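Local coordinates for protein acetyltransferase, GNAT family (Streptococcus agalactiae 2603V/R, PDB 2Q7B) that probably acts as an N-acetyltransferase of the GNAT family, moving an acetyl group from acetyl-coenzyme A to the amine of a substrate, at residues A[61-64]-A[65-69]. Numbering follows the deposited sequence.
Sequences QIEN and YYQNR
Glu-63 and Asn-64 meet Asn-68 where the short helix 62-67, one of the helices packed on the mixed sheet of this GNAT-family fold, widens from alpha- to pi-type hydrogen bonding. The shift can be followed bond by bond. Tyr-65 N reaches Gln-61 O at 2.9 Å, an i to i-4 bond to the N-cap residue, and Tyr-65 CB lies beside that bond, 3.2 Å from Gln-61 O. Ile-62 O then accepts twice, from Tyr-66 N at 2.9 Å and from Gln-67 N at 3.3 Å, so the i to i-4 and i to i-5 spacings share one oxygen. One residue on, the wider spacing is alone: Asn-68 N bonds to Glu-63 O at 2.7 Å with a C=O...N angle of 176°, whereas Gln-67 N stands at a poor angle to the same oxygen.

On the exposed side, the amides of Asn-64 and Asn-68 run alongside each other with planes 37° apart, and Asn-64 OD1 is 3.1 Å from Asn-68 ND2. Glu-63 CG, anti to its own N (chi1 -175°), passes Asn-68 OD1 at 3.7 Å. Tyr-66, by contrast, is buried against strands 81-90 and 95-103, its hydroxyl bonded to Asp-58. Arg-69 turns back along its chain so that NH2 sits above the centre of the Tyr-65 ring, while NE and NH2 both grip one atom, Tyr-65 O, the NE bond being 2.9 Å long.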
loop_
_atom_site.group_PDB
_atom_site.type_symbol
_atom_site.label_atom_id
_atom_site.label_comp_id
_atom_site.label_asym_id
_atom_site.label_seq_id
_atom_site.Cartn_x
_atom_site.Cartn_y
_atom_site.Cartn_z
ATOM N N GLN A 61 -0.977 6.259 8.650
ATOM C CA GLN A 61 -1.164 7.331 9.623
ATOM C C GLN A 61 0.001 7.290 10.598
ATOM O O GLN A 61 -0.198 7.296 11.807
ATOM C CB GLN A 61 -2.504 7.176 10.345
ATOM C CG GLN A 61 -2.767 5.802 10.957
ATOM C CD GLN A 61 -4.221 5.627 11.421
ATOM O OE1 GLN A 61 -4.783 6.522 12.014
ATOM N NE2 GLN A 61 -4.812 4.461 11.152
ATOM N N ILE A 62 1.217 7.261 10.055
ATOM C CA ILE A 62 2.441 7.143 10.866
ATOM C C ILE A 62 2.594 8.272 11.871
ATOM O O ILE A 62 2.939 8.017 13.025
ATOM C CB ILE A 62 3.708 7.000 9.984
ATOM C CG1 ILE A 62 3.720 5.605 9.348
ATOM C CG2 ILE A 62 4.967 7.220 10.793
ATOM C CD1 ILE A 62 4.729 5.418 8.246
ATOM N N GLU A 63 2.337 9.510 11.439
ATOM C CA GLU A 63 2.477 10.666 12.318
ATOM C C GLU A 63 1.560 10.578 13.545
ATOM O O GLU A 63 1.999 10.777 14.664
ATOM C CB GLU A 63 2.264 11.975 11.539
ATOM C CG GLU A 63 2.503 13.244 12.357
ATOM C CD GLU A 63 2.346 14.549 11.556
ATOM O OE1 GLU A 63 2.190 14.498 10.312
ATOM O OE2 GLU A 63 2.388 15.631 12.192
ATOM N N ASN A 64 0.299 10.254 13.338
ATOM C CA ASN A 64 -0.630 10.163 14.446
ATOM C C ASN A 64 -0.460 8.933 15.304
ATOM O O ASN A 64 -0.622 9.005 16.502
ATOM C CB ASN A 64 -2.068 10.201 13.939
ATOM C CG ASN A 64 -2.465 11.567 13.412
ATOM O OD1 ASN A 64 -1.693 12.524 13.468
ATOM N ND2 ASN A 64 -3.683 11.664 12.905
ATOM N N TYR A 65 -0.125 7.807 14.685
ATOM C CA TYR A 65 -0.054 6.543 15.392
ATOM C C TYR A 65 1.246 6.413 16.161
ATOM O O TYR A 65 1.244 5.987 17.301
ATOM C CB TYR A 65 -0.245 5.405 14.401
ATOM C CG TYR A 65 -0.429 4.043 15.013
ATOM C CD1 TYR A 65 0.677 3.273 15.384
ATOM C CD2 TYR A 65 -1.703 3.498 15.168
ATOM C CE1 TYR A 65 0.527 2.022 15.910
ATOM C CE2 TYR A 65 -1.863 2.240 15.721
ATOM C CZ TYR A 65 -0.747 1.517 16.082
ATOM O OH TYR A 65 -0.869 0.263 16.616
ATOM N N TYR A 66 2.361 6.777 15.533
ATOM C CA TYR A 66 3.677 6.652 16.163
ATOM C C TYR A 66 4.210 7.965 16.718
ATOM O O TYR A 66 4.400 8.109 17.917
ATOM C CB TYR A 66 4.717 6.087 15.161
ATOM C CG TYR A 66 4.424 4.676 14.720
ATOM C CD1 TYR A 66 4.792 3.599 15.501
ATOM C CD2 TYR A 66 3.730 4.423 13.552
ATOM C CE1 TYR A 66 4.511 2.289 15.112
ATOM C CE2 TYR A 66 3.452 3.125 13.149
ATOM C CZ TYR A 66 3.846 2.064 13.939
ATOM O OH TYR A 66 3.537 0.786 13.544
ATOM N N GLN A 67 4.408 8.924 15.823
ATOM C CA GLN A 67 5.137 10.143 16.142
ATOM C C GLN A 67 4.484 11.099 17.129
ATOM O O GLN A 67 5.178 11.678 17.945
ATOM C CB GLN A 67 5.540 10.847 14.843
ATOM C CG GLN A 67 6.469 9.974 13.992
ATOM C CD GLN A 67 6.741 10.554 12.619
ATOM O OE1 GLN A 67 5.848 11.133 11.993
ATOM N NE2 GLN A 67 7.967 10.377 12.132
ATOM N N ASN A 68 3.164 11.249 17.063
ATOM C CA ASN A 68 2.445 12.122 17.976
ATOM C C ASN A 68 2.175 11.477 19.328
ATOM O O ASN A 68 1.686 12.145 20.226
ATOM C CB ASN A 68 1.131 12.607 17.349
ATOM C CG ASN A 68 1.357 13.549 16.166
ATOM O OD1 ASN A 68 2.466 14.053 15.946
ATOM N ND2 ASN A 68 0.297 13.800 15.410
ATOM N N ARG A 69 2.495 10.194 19.478
ATOM C CA ARG A 69 2.275 9.493 20.736
ATOM C C ARG A 69 3.574 8.986 21.345
ATOM O O ARG A 69 3.618 7.881 21.852
ATOM C CB ARG A 69 1.292 8.339 20.516
ATOM C CG ARG A 69 -0.057 8.791 19.954
ATOM C CD ARG A 69 -1.089 7.682 20.079
ATOM N NE ARG A 69 -0.738 6.501 19.288
ATOM C CZ ARG A 69 -1.315 5.298 19.403
ATOM N NH1 ARG A 69 -2.291 5.085 20.279
ATOM N NH2 ARG A 69 -0.918 4.284 18.633
#